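Long-range contacts in fimbria adhesin protein (Klebsiella pneumoniae, PDB 3U4K), which binds human collagen V through this receptor-binding domain of the fimbrial adhesin MrkD and so probably attaches the bacterium to host tissue: residues A[37-42]-A[173-178]; A[51-56]-A[138-143]; A[31-36]-A[60-65]; A[75-80]-A[159-164]; A[144-149]-A[177-182]. All blocks are in the same frame, centred on the assembly; numbering follows the deposited sequence.

Overall arrangement
Interactions 1 and 5 share strand 175-178, which pairs in parallel with strand 40-43 in interaction 1 and antiparallel with 149-150 at Gly149 in interaction 5. Interaction 2 belongs to another sheet, pairing 51-56 with 138-143, and touches both. Interactions 1 and 2 bring buried isoleucines, Ile175 and Ile139, against each other's sheets, whereas interaction 5 is centred farthest out, about 23 Å from the centre of the chain. Interaction 3 has no polar bond between its segments and packs apolar side chains; interactions 1, 2 and 4 rest mainly on strand backbones, and interaction 5 adds serine hydroxyls in a loop. Interaction 4 lies on the opposite side of the chain's centre from interactions 1, 2 and 5.

Interaction 1: residues A[37-42]-A[173-178]; sequences MAMGRV and DAITIV
Val42 and Ile177 lie side by side with their side chains pointing the same way on one face of a parallel strand pair. The delta methyl does the touching: with chi2 at -58°, Ile177 CD1 bends across to lie 3.7 Å from Val42 CB. Further back along the strands, Met39 (a selenomethionine) and Ile175 run obliquely across each other, Met39 CB meeting Ile175 CG1 at 3.7 Å. Beyond the paired region the methyls of Ala38 and Ala174 meet, CB to CB, at 3.9 Å. Arg41 and Thr176 sit on the other face.

The backbone sets this register. Thr176 N donates to Gly40 O at 3.0 Å, Val42 N to Thr176 O at 2.8 Å, and Val178 N to Val42 O, the last with an N-H...O angle of 177°. Where the pairing begins, Ala174 O takes two donors, Met39 N and Gly40 N, which arrive from opposite faces of its carbonyl plane.

Strand 40-43 is outermost in its three-stranded sheet, and 175-178 lies between it and 149-150. The apolar face packs on the neighbouring sheet: Met39 reaches Ala55 of strand 53-61 and Leu137 of strand 133-141, while Val42 rests on Ile54.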
# COMPACT_ATOMS: atom_id res chain seq x y z
N MSE A 37 -5.73 -6.55 1.92
CA MSE A 37 -6.43 -5.28 1.69
C MSE A 37 -7.83 -5.44 1.13
O MSE A 37 -8.26 -4.63 0.31
CB MSE A 37 -5.57 -4.41 0.78
CG MSE A 37 -4.22 -4.08 1.42
SE MSE A 37 -3.22 -2.73 0.40
CE MSE A 37 -3.01 -3.72 -1.29
N ALA A 38 -8.54 -6.46 1.59
CA ALA A 38 -9.90 -6.75 1.11
C ALA A 38 -10.86 -5.60 1.39
O ALA A 38 -11.03 -5.18 2.54
CB ALA A 38 -10.42 -8.05 1.72
N MSE A 39 -11.49 -5.09 0.33
CA MSE A 39 -12.41 -3.95 0.44
C MSE A 39 -13.80 -4.32 -0.03
O MSE A 39 -14.75 -3.59 0.23
CB MSE A 39 -11.88 -2.75 -0.35
CG MSE A 39 -10.64 -2.15 0.32
SE MSE A 39 -10.30 -0.28 -0.21
CE MSE A 39 -12.03 0.51 0.34
N GLY A 40 -13.92 -5.45 -0.71
CA GLY A 40 -15.21 -5.89 -1.26
C GLY A 40 -15.64 -5.12 -2.50
O GLY A 40 -14.81 -4.64 -3.27
N ARG A 41 -16.96 -5.00 -2.67
CA ARG A 41 -17.56 -4.41 -3.86
C ARG A 41 -17.74 -2.90 -3.71
O ARG A 41 -18.22 -2.42 -2.68
CB ARG A 41 -18.89 -5.09 -4.15
CG ARG A 41 -19.38 -4.96 -5.59
CD ARG A 41 -20.57 -5.88 -5.83
NE ARG A 41 -21.28 -5.55 -7.06
CZ ARG A 41 -22.27 -4.66 -7.15
NH1 ARG A 41 -22.69 -4.00 -6.08
NH2 ARG A 41 -22.85 -4.44 -8.33
N VAL A 42 -17.36 -2.14 -4.74
CA VAL A 42 -17.43 -0.68 -4.71
C VAL A 42 -18.09 -0.12 -5.98
O VAL A 42 -17.69 -0.48 -7.09
CB VAL A 42 -16.04 -0.04 -4.52
CG1 VAL A 42 -16.10 1.48 -4.62
CG2 VAL A 42 -15.42 -0.45 -3.19
N ASP A 173 -10.78 -11.71 -5.85
CA ASP A 173 -12.07 -11.06 -5.59
C ASP A 173 -12.14 -10.38 -4.22
O ASP A 173 -13.07 -10.60 -3.44
CB ASP A 173 -13.24 -12.04 -5.77
CG ASP A 173 -13.32 -12.62 -7.17
OD1 ASP A 173 -12.81 -11.99 -8.13
OD2 ASP A 173 -13.91 -13.71 -7.33
N ALA A 174 -11.14 -9.56 -3.93
CA ALA A 174 -11.09 -8.82 -2.66
C ALA A 174 -11.47 -7.36 -2.87
O ALA A 174 -11.98 -6.72 -1.95
CB ALA A 174 -9.71 -8.95 -2.03
N ILE A 175 -11.20 -6.84 -4.06
CA ILE A 175 -11.67 -5.51 -4.46
C ILE A 175 -12.28 -5.55 -5.87
O ILE A 175 -11.57 -5.78 -6.86
CB ILE A 175 -10.56 -4.44 -4.41
CG1 ILE A 175 -9.92 -4.37 -3.02
CG2 ILE A 175 -11.12 -3.08 -4.82
CD1 ILE A 175 -8.76 -3.41 -2.91
N THR A 176 -13.59 -5.34 -5.94
CA THR A 176 -14.29 -5.24 -7.22
C THR A 176 -14.84 -3.82 -7.40
O THR A 176 -15.59 -3.33 -6.56
CB THR A 176 -15.44 -6.26 -7.33
OG1 THR A 176 -15.03 -7.51 -6.75
CG2 THR A 176 -15.83 -6.48 -8.78
N ILE A 177 -14.44 -3.18 -8.49
CA ILE A 177 -14.90 -1.83 -8.82
C ILE A 177 -15.91 -1.88 -9.95
O ILE A 177 -15.59 -2.33 -11.06
CB ILE A 177 -13.73 -0.90 -9.21
CG1 ILE A 177 -12.65 -0.88 -8.13
CG2 ILE A 177 -14.24 0.50 -9.53
CD1 ILE A 177 -13.12 -0.44 -6.76
N VAL A 178 -17.13 -1.43 -9.67
CA VAL A 178 -18.22 -1.45 -10.63
C VAL A 178 -18.78 -0.05 -10.83
O VAL A 178 -19.55 0.45 -10.02
CB VAL A 178 -19.35 -2.43 -10.21
CG1 VAL A 178 -20.50 -2.40 -11.20
CG2 VAL A 178 -18.81 -3.85 -10.07

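Interaction 2: residues A[51-56]-A[138-143]; sequences GSVIAT and DIIKTS
A classic beta bulge shapes this antiparallel pairing: Ile54 and Ala55 both stand opposite Ile139, and the chain turns a corner at Ile54. Ile54 N donates to Ile139 O at 2.8 Å, and Ile139 N returns a bond to Ala55 O at the same length, so the single residue Ile139 serves two on the other strand. Toward the loop end, Lys141 N reaches Ser52 O at 3.2 Å and Gly51 N donates to Lys141 O.

Ile54 points toward the other strand at the bulge. Its CD1 lies 3.8 Å from Ile139 CG2 and extends over the backbone to within 3.5 Å of Lys141 N. On the face carrying Val53 and Ile140, Val53 CG2 meets Ile140 CD1 at 3.8 Å, the two side chains slanting past one another.

Farther along, Thr56 and Asp138 run alongside each other. With Thr56 OG1 anti to its own backbone N (chi1 -173°), the hydroxyl donates to Asp138 OD1 at 2.7 Å, while OD2 forms a salt bridge with Arg106. The buried carboxylate thus has a partner on each oxygen, which fixes its rotation and would be expected to favour the charged form.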
# COMPACT_ATOMS: atom_id res chain seq x y z
N GLY A 51 -10.11 13.19 -9.15
CA GLY A 51 -9.16 13.37 -8.07
C GLY A 51 -9.68 13.02 -6.69
O GLY A 51 -8.90 12.74 -5.79
N SER A 52 -11.00 13.03 -6.52
CA SER A 52 -11.61 12.75 -5.21
C SER A 52 -11.60 11.26 -4.86
O SER A 52 -11.42 10.40 -5.74
CB SER A 52 -13.03 13.33 -5.13
OG SER A 52 -13.95 12.58 -5.90
N VAL A 53 -11.79 10.96 -3.58
CA VAL A 53 -11.76 9.59 -3.08
C VAL A 53 -13.07 8.86 -3.38
O VAL A 53 -14.15 9.35 -3.07
CB VAL A 53 -11.43 9.54 -1.56
CG1 VAL A 53 -11.82 8.21 -0.93
CG2 VAL A 53 -9.95 9.81 -1.32
N ILE A 54 -12.95 7.68 -3.99
CA ILE A 54 -14.10 6.82 -4.25
C ILE A 54 -14.37 5.99 -3.01
O ILE A 54 -15.51 5.94 -2.52
CB ILE A 54 -13.85 5.88 -5.46
CG1 ILE A 54 -13.43 6.69 -6.69
CG2 ILE A 54 -15.09 5.04 -5.74
CD1 ILE A 54 -12.81 5.84 -7.79
N ALA A 55 -13.33 5.33 -2.51
CA ALA A 55 -13.41 4.53 -1.30
C ALA A 55 -12.06 4.48 -0.59
O ALA A 55 -11.01 4.58 -1.23
CB ALA A 55 -13.90 3.13 -1.61
N THR A 56 -12.10 4.34 0.73
CA THR A 56 -10.90 4.27 1.55
C THR A 56 -11.03 3.18 2.62
O THR A 56 -12.13 2.89 3.09
CB THR A 56 -10.57 5.64 2.19
OG1 THR A 56 -9.30 5.58 2.85
CG2 THR A 56 -11.64 6.06 3.20
N ASP A 138 -6.21 4.13 -0.55
CA ASP A 138 -7.14 5.08 -1.14
C ASP A 138 -7.44 4.71 -2.59
O ASP A 138 -6.51 4.52 -3.39
CB ASP A 138 -6.59 6.50 -1.08
CG ASP A 138 -6.76 7.15 0.28
OD1 ASP A 138 -7.55 6.63 1.10
OD2 ASP A 138 -6.10 8.18 0.53
N ILE A 139 -8.72 4.61 -2.91
CA ILE A 139 -9.16 4.45 -4.30
C ILE A 139 -9.58 5.80 -4.86
O ILE A 139 -10.53 6.42 -4.37
CB ILE A 139 -10.28 3.40 -4.43
CG1 ILE A 139 -9.80 2.04 -3.91
CG2 ILE A 139 -10.72 3.27 -5.88
CD1 ILE A 139 -10.91 1.04 -3.67
N ILE A 140 -8.86 6.25 -5.88
CA ILE A 140 -9.02 7.59 -6.45
C ILE A 140 -9.62 7.53 -7.85
O ILE A 140 -9.31 6.62 -8.62
CB ILE A 140 -7.64 8.32 -6.54
CG1 ILE A 140 -6.86 8.21 -5.21
CG2 ILE A 140 -7.80 9.76 -7.01
CD1 ILE A 140 -7.51 8.88 -4.02
N LYS A 141 -10.49 8.49 -8.16
CA LYS A 141 -11.02 8.66 -9.51
C LYS A 141 -10.02 9.42 -10.38
O LYS A 141 -9.83 10.63 -10.21
CB LYS A 141 -12.38 9.37 -9.46
CG LYS A 141 -13.16 9.34 -10.76
CD LYS A 141 -14.61 9.72 -10.56
CE LYS A 141 -15.40 9.67 -11.86
NZ LYS A 141 -16.86 9.83 -11.63
N THR A 142 -9.39 8.69 -11.30
CA THR A 142 -8.31 9.22 -12.16
C THR A 142 -8.86 10.01 -13.36
O THR A 142 -8.30 11.05 -13.72
CB THR A 142 -7.41 8.07 -12.69
OG1 THR A 142 -6.89 7.32 -11.59
CG2 THR A 142 -6.25 8.61 -13.54
N SER A 143 -9.93 9.50 -13.96
CA SER A 143 -10.55 10.13 -15.12
C SER A 143 -12.04 10.37 -14.89
O SER A 143 -12.64 9.77 -13.99
CB SER A 143 -10.33 9.27 -16.37
OG SER A 143 -10.93 9.85 -17.52

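Interaction 3: residues A[31-36]-A[60-65]; sequences SAYEIN and TMPDNN
This is a Met-aromatic contact between sheets of the jelly-roll barrel: Tyr33 on strand 33-36, an outermost strand of the five-stranded sheet, packs against selenomethionine Met61 at the end of strand 53-61 in the six-stranded one. The backbones stay well apart, with Tyr33 CA and Met61 CA 8.8 Å from each other, so the Tyr33 and Met61 side chains do most of the bridging.

A chi1 of -165° swings the Tyr33 ring out toward the other segment. Met61 lies slantwise against it. Its SE sits 4.6 Å from the ring centroid, 39° off the ring normal, so the selenium lies neither squarely over the ring nor in its plane. Lower on the same side chain, Met61 CB touches the ring atom CE1 of Tyr33 at 3.6 Å, and the phenol oxygen OH continues past it to Pro62 CD at 4.0 Å.

Leu166 of strand 166-170 touches both Tyr33 and Met61, and Leu130 also packs on Tyr33. Backbone hydrogen bonds to strand 166-170 hold Tyr33 and Ile35 in their own sheet, while Met61 is bonded to Ser133. Beyond the ring, the terminal methyl of Met61, CE, comes to 4.3 Å from Ile35 CD1.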
# COMPACT_ATOMS: atom_id res chain seq x y z
N SER A 31 9.18 -13.14 10.56
CA SER A 31 8.51 -13.03 9.26
C SER A 31 7.69 -11.74 9.19
O SER A 31 7.21 -11.24 10.20
CB SER A 31 7.62 -14.24 8.99
OG SER A 31 6.56 -14.30 9.93
N ALA A 32 7.55 -11.21 7.98
CA ALA A 32 6.89 -9.93 7.75
C ALA A 32 5.47 -9.83 8.31
O ALA A 32 4.77 -10.84 8.43
CB ALA A 32 6.89 -9.60 6.26
N TYR A 33 5.07 -8.62 8.67
CA TYR A 33 3.69 -8.31 9.01
C TYR A 33 2.91 -8.15 7.71
O TYR A 33 3.40 -7.53 6.76
CB TYR A 33 3.62 -7.02 9.84
CG TYR A 33 2.30 -6.78 10.54
CD1 TYR A 33 1.37 -5.88 10.03
CD2 TYR A 33 1.99 -7.46 11.72
CE1 TYR A 33 0.16 -5.66 10.68
CE2 TYR A 33 0.78 -7.24 12.37
CZ TYR A 33 -0.12 -6.34 11.85
OH TYR A 33 -1.32 -6.12 12.49
N GLU A 34 1.71 -8.72 7.67
CA GLU A 34 0.91 -8.73 6.44
C GLU A 34 -0.49 -8.18 6.62
O GLU A 34 -1.16 -8.45 7.61
CB GLU A 34 0.81 -10.14 5.87
CG GLU A 34 1.99 -10.54 5.01
CD GLU A 34 1.94 -12.00 4.60
OE1 GLU A 34 1.71 -12.86 5.48
OE2 GLU A 34 2.14 -12.28 3.40
N ILE A 35 -0.92 -7.41 5.63
CA ILE A 35 -2.29 -6.90 5.58
C ILE A 35 -2.93 -7.38 4.28
O ILE A 35 -2.43 -7.09 3.19
CB ILE A 35 -2.34 -5.36 5.65
CG1 ILE A 35 -1.71 -4.86 6.95
CG2 ILE A 35 -3.77 -4.86 5.53
CD1 ILE A 35 -1.33 -3.40 6.92
N ASN A 36 -4.03 -8.12 4.40
CA ASN A 36 -4.89 -8.40 3.26
C ASN A 36 -5.83 -7.21 3.07
O ASN A 36 -6.62 -6.89 3.96
CB ASN A 36 -5.67 -9.71 3.46
CG ASN A 36 -6.70 -9.96 2.37
OD1 ASN A 36 -6.44 -9.76 1.18
ND2 ASN A 36 -7.88 -10.40 2.78
N THR A 60 -5.07 -1.07 11.25
CA THR A 60 -4.14 -0.69 12.30
C THR A 60 -3.25 -1.88 12.70
O THR A 60 -3.67 -3.04 12.63
CB THR A 60 -4.86 -0.13 13.54
OG1 THR A 60 -5.64 -1.16 14.16
CG2 THR A 60 -5.77 1.05 13.17
N MSE A 61 -2.02 -1.57 13.10
CA MSE A 61 -1.14 -2.57 13.70
C MSE A 61 -0.80 -2.09 15.08
O MSE A 61 -0.32 -0.96 15.25
CB MSE A 61 0.12 -2.83 12.87
CG MSE A 61 0.79 -1.56 12.36
SE MSE A 61 2.10 -2.04 10.97
CE MSE A 61 1.27 -1.05 9.48
N PRO A 62 -1.06 -2.93 16.09
CA PRO A 62 -0.78 -2.55 17.48
C PRO A 62 0.71 -2.35 17.71
O PRO A 62 1.53 -3.01 17.06
CB PRO A 62 -1.29 -3.75 18.28
CG PRO A 62 -1.25 -4.90 17.33
CD PRO A 62 -1.58 -4.30 15.99
N ASP A 63 1.07 -1.43 18.61
CA ASP A 63 2.47 -1.20 18.94
C ASP A 63 3.03 -2.46 19.60
O ASP A 63 2.45 -2.99 20.55
CB ASP A 63 2.66 0.04 19.81
CG ASP A 63 3.83 0.89 19.36
OD1 ASP A 63 4.80 0.34 18.78
OD2 ASP A 63 3.78 2.12 19.56
N ASN A 64 4.15 -2.94 19.07
CA ASN A 64 4.58 -4.30 19.33
C ASN A 64 5.99 -4.40 19.89
O ASN A 64 6.82 -3.54 19.63
CB ASN A 64 4.48 -5.11 18.04
CG ASN A 64 3.81 -6.45 18.24
OD1 ASN A 64 4.33 -7.48 17.81
ND2 ASN A 64 2.65 -6.45 18.89
N ASN A 65 6.24 -5.46 20.65
CA ASN A 65 7.57 -5.74 21.16
C ASN A 65 8.42 -6.59 20.22
O ASN A 65 9.63 -6.76 20.43
CB ASN A 65 7.49 -6.40 22.54
CG ASN A 65 7.20 -5.41 23.65
OD1 ASN A 65 7.51 -4.22 23.54
ND2 ASN A 65 6.60 -5.89 24.74

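Interaction 4: residues A[75-80]-A[159-164]; sequences TTLKSD and YGPGFT
Asp80 and Gly160 form an antiparallel hydrogen-bonded pair at the place where strand 154-160 ends beside strand 74-83. Two backbone bonds join them. Asp80 N donates to Gly160 O at 2.9 Å, and Gly160 N donates to Asp80 O at 3.2 Å.

Weaker CA-H...O contacts flank the pair. Tyr159 CA approaches Asp80 O at 3.3 Å with an angle of 158° at the hydrogen, Ser79 CA points at Gly160 O, and Pro161 CA comes 3.5 Å from Lys78 O.

The side-chain packing centres on Ser79 and Pro161. A chi1 of 177° carries the Tyr159 ring across to Ser79, which it meets at an oblique tilt, with Ser79 CB 3.5 Å from Tyr159 OH. Ser79 OG rests against the pyrrolidine ring, 3.4 Å from Pro161 CD; the ring nitrogen has no hydrogen to give, so this is packing. Leu77 CD1 touches Pro161 CB at 4.2 Å, and Val69 of strand 67-71 packs on both residues. The same proline lays its CD over one face of the Phe163 ring, toward the rim.

Lys78 NZ and Asp80 OD2 form a long salt bridge along the strand, and Lys78 NZ also has a weak bond to Ser120.

The two Asp80-Gly160 bonds are thus the hydrogen bonds that join the segments. Past them the contact rests on CA-H...O contacts and on packing against the proline ring. Ser79 meets Pro161 by packing, and the chain turns away from the sheet here, with a weak Gly162 N to Gly160 O bond within the turn.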
# COMPACT_ATOMS: atom_id res chain seq x y z
N THR A 75 23.87 -0.33 13.83
CA THR A 75 23.87 -0.14 12.38
C THR A 75 22.89 0.95 11.96
O THR A 75 21.82 1.09 12.55
CB THR A 75 23.50 -1.46 11.66
OG1 THR A 75 24.36 -2.51 12.12
CG2 THR A 75 23.65 -1.32 10.15
N THR A 76 23.29 1.73 10.96
CA THR A 76 22.42 2.73 10.33
C THR A 76 21.74 2.16 9.08
O THR A 76 22.40 1.88 8.07
CB THR A 76 23.17 4.05 10.04
OG1 THR A 76 22.33 4.92 9.28
CG2 THR A 76 24.49 3.80 9.28
N LEU A 77 20.43 1.97 9.15
CA LEU A 77 19.68 1.31 8.08
C LEU A 77 18.71 2.21 7.33
O LEU A 77 18.07 3.08 7.91
CB LEU A 77 18.91 0.10 8.63
CG LEU A 77 19.68 -1.20 8.88
CD1 LEU A 77 18.74 -2.24 9.48
CD2 LEU A 77 20.33 -1.74 7.62
N LYS A 78 18.61 1.96 6.02
CA LYS A 78 17.68 2.66 5.15
C LYS A 78 16.57 1.70 4.70
O LYS A 78 16.83 0.75 3.96
CB LYS A 78 18.43 3.25 3.95
CG LYS A 78 17.56 3.89 2.88
CD LYS A 78 18.37 4.15 1.63
CE LYS A 78 17.50 4.61 0.47
NZ LYS A 78 16.89 5.94 0.73
N SER A 79 15.35 1.96 5.15
CA SER A 79 14.19 1.14 4.77
C SER A 79 13.38 1.81 3.67
O SER A 79 12.96 2.95 3.81
CB SER A 79 13.29 0.86 5.98
OG SER A 79 13.77 -0.24 6.73
N ASP A 80 13.15 1.07 2.59
CA ASP A 80 12.40 1.58 1.44
C ASP A 80 10.94 1.14 1.44
O ASP A 80 10.63 -0.03 1.69
CB ASP A 80 13.07 1.14 0.13
CG ASP A 80 14.47 1.72 -0.04
OD1 ASP A 80 15.30 1.06 -0.70
OD2 ASP A 80 14.73 2.82 0.48
N TYR A 159 7.68 -3.02 2.37
CA TYR A 159 8.49 -2.11 3.16
C TYR A 159 9.56 -2.87 3.93
O TYR A 159 9.28 -3.89 4.55
CB TYR A 159 7.61 -1.31 4.13
CG TYR A 159 8.38 -0.38 5.04
CD1 TYR A 159 9.00 0.76 4.53
CD2 TYR A 159 8.49 -0.65 6.40
CE1 TYR A 159 9.70 1.62 5.36
CE2 TYR A 159 9.19 0.20 7.24
CZ TYR A 159 9.79 1.33 6.72
OH TYR A 159 10.49 2.18 7.55
N GLY A 160 10.78 -2.36 3.89
CA GLY A 160 11.90 -2.98 4.58
C GLY A 160 13.26 -2.47 4.16
O GLY A 160 13.37 -1.73 3.17
N PRO A 161 14.32 -2.84 4.90
CA PRO A 161 15.69 -2.45 4.59
C PRO A 161 16.38 -3.49 3.70
O PRO A 161 17.25 -4.23 4.17
CB PRO A 161 16.36 -2.38 5.97
CG PRO A 161 15.56 -3.30 6.84
CD PRO A 161 14.24 -3.60 6.17
N GLY A 162 15.99 -3.54 2.43
CA GLY A 162 16.53 -4.53 1.50
C GLY A 162 15.86 -5.89 1.64
O GLY A 162 16.23 -6.83 0.94
N PHE A 163 14.90 -5.99 2.55
CA PHE A 163 14.03 -7.16 2.66
C PHE A 163 12.71 -6.80 3.33
O PHE A 163 12.66 -5.95 4.22
CB PHE A 163 14.71 -8.33 3.38
CG PHE A 163 15.37 -7.96 4.68
CD1 PHE A 163 14.63 -7.89 5.86
CD2 PHE A 163 16.74 -7.70 4.74
CE1 PHE A 163 15.24 -7.56 7.06
CE2 PHE A 163 17.35 -7.37 5.93
CZ PHE A 163 16.61 -7.30 7.10
N THR A 164 11.63 -7.44 2.88
CA THR A 164 10.28 -7.08 3.31
C THR A 164 10.00 -7.46 4.76
O THR A 164 10.11 -8.63 5.14
CB THR A 164 9.21 -7.71 2.38
OG1 THR A 164 9.48 -7.36 1.02
CG2 THR A 164 7.81 -7.21 2.74

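Interaction 5: residues A[144-149]-A[177-182]; sequences TTTGSG and IVSPSC
Ser179 OG lies between two carbonyl oxygens of the loop after strand 133-141, within bonding reach of both Thr146 O, at 2.7 Å, and Gly147 O. The small chi1 of Ser179, 49°, sets OG between its backbone N and carbonyl carbon, facing the loop. Thr146 backs the same group, with its OG1 3.2 Å from Ser179 CB.

A second serine answers from the loop. Ser148 OG accepts a weak bond from Ser179 N at 3.0 Å, and its hydroxyl also passes 3.4 Å from Val178 CA. Each serine hydroxyl thus meets backbone atoms of the other segment.

Next to them regular pairing takes over. Gly149 N donates to Ile177 O at 2.9 Å, and Ile177 N donates to Gly149 O at 2.8 Å, closing an antiparallel hydrogen-bonded pair. Val44 packs on Thr146, Ile177 and Ser179, so an apolar residue lies against this polar junction.

The arrangement is the end of a short antiparallel strand pair: 149-150 is outermost in the three-stranded sheet of this jelly-roll domain, and beyond it serine hydroxyl contacts link the loop to the chain after strand 175-178.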
# COMPACT_ATOMS: atom_id res chain seq x y z
N THR A 144 -12.64 11.24 -15.71
CA THR A 144 -14.07 11.52 -15.66
C THR A 144 -14.89 10.30 -16.11
O THR A 144 -16.06 10.16 -15.73
CB THR A 144 -14.45 12.74 -16.53
OG1 THR A 144 -14.01 12.52 -17.87
CG2 THR A 144 -13.81 14.02 -15.98
N THR A 145 -14.26 9.45 -16.91
CA THR A 145 -14.85 8.17 -17.30
C THR A 145 -14.12 7.00 -16.63
O THR A 145 -12.92 6.80 -16.81
CB THR A 145 -14.88 8.00 -18.84
OG1 THR A 145 -15.24 6.66 -19.18
CG2 THR A 145 -13.52 8.34 -19.48
N THR A 146 -14.87 6.22 -15.84
CA THR A 146 -14.31 5.10 -15.08
C THR A 146 -14.82 3.75 -15.57
O THR A 146 -16.01 3.59 -15.85
CB THR A 146 -14.60 5.23 -13.57
OG1 THR A 146 -16.01 5.38 -13.36
CG2 THR A 146 -13.87 6.42 -12.97
N GLY A 147 -13.92 2.78 -15.66
CA GLY A 147 -14.26 1.42 -16.09
C GLY A 147 -14.64 0.53 -14.93
O GLY A 147 -14.78 0.99 -13.79
N SER A 148 -14.80 -0.76 -15.21
CA SER A 148 -15.12 -1.75 -14.18
C SER A 148 -14.09 -2.87 -14.17
O SER A 148 -13.25 -2.95 -15.07
CB SER A 148 -16.52 -2.32 -14.40
OG SER A 148 -17.52 -1.40 -14.00
N GLY A 149 -14.14 -3.72 -13.15
CA GLY A 149 -13.23 -4.85 -13.04
C GLY A 149 -12.84 -5.23 -11.62
O GLY A 149 -13.19 -4.53 -10.66
N ILE A 177 -14.44 -3.18 -8.49
CA ILE A 177 -14.90 -1.83 -8.82
C ILE A 177 -15.91 -1.88 -9.95
O ILE A 177 -15.59 -2.33 -11.06
CB ILE A 177 -13.73 -0.90 -9.21
CG1 ILE A 177 -12.65 -0.88 -8.13
CG2 ILE A 177 -14.24 0.50 -9.53
CD1 ILE A 177 -13.12 -0.44 -6.76
N VAL A 178 -17.13 -1.43 -9.67
CA VAL A 178 -18.22 -1.45 -10.63
C VAL A 178 -18.78 -0.05 -10.83
O VAL A 178 -19.55 0.45 -10.02
CB VAL A 178 -19.35 -2.43 -10.21
CG1 VAL A 178 -20.50 -2.40 -11.20
CG2 VAL A 178 -18.81 -3.85 -10.07
N SER A 179 -18.36 0.60 -11.91
CA SER A 179 -18.94 1.88 -12.30
C SER A 179 -19.95 1.66 -13.42
O SER A 179 -19.60 1.10 -14.47
CB SER A 179 -17.86 2.87 -12.74
OG SER A 179 -16.95 2.29 -13.66
N PRO A 180 -21.22 2.07 -13.21
CA PRO A 180 -22.29 1.87 -14.19
C PRO A 180 -22.06 2.66 -15.48
O PRO A 180 -21.77 3.86 -15.44
CB PRO A 180 -23.54 2.37 -13.45
CG PRO A 180 -23.04 3.28 -12.40
CD PRO A 180 -21.71 2.73 -11.98
N SER A 181 -22.19 1.98 -16.61
CA SER A 181 -21.92 2.57 -17.92
C SER A 181 -23.18 3.04 -18.65
O SER A 181 -24.26 2.47 -18.49
CB SER A 181 -21.16 1.57 -18.80
OG SER A 181 -21.85 0.33 -18.85
N CYS A 182 -23.01 4.10 -19.43
CA CYS A 182 -24.08 4.64 -20.27
C CYS A 182 -23.73 4.41 -21.74
O CYS A 182 -22.82 5.03 -22.27
CB CYS A 182 -24.26 6.14 -20.00
SG CYS A 182 -25.63 6.88 -20.92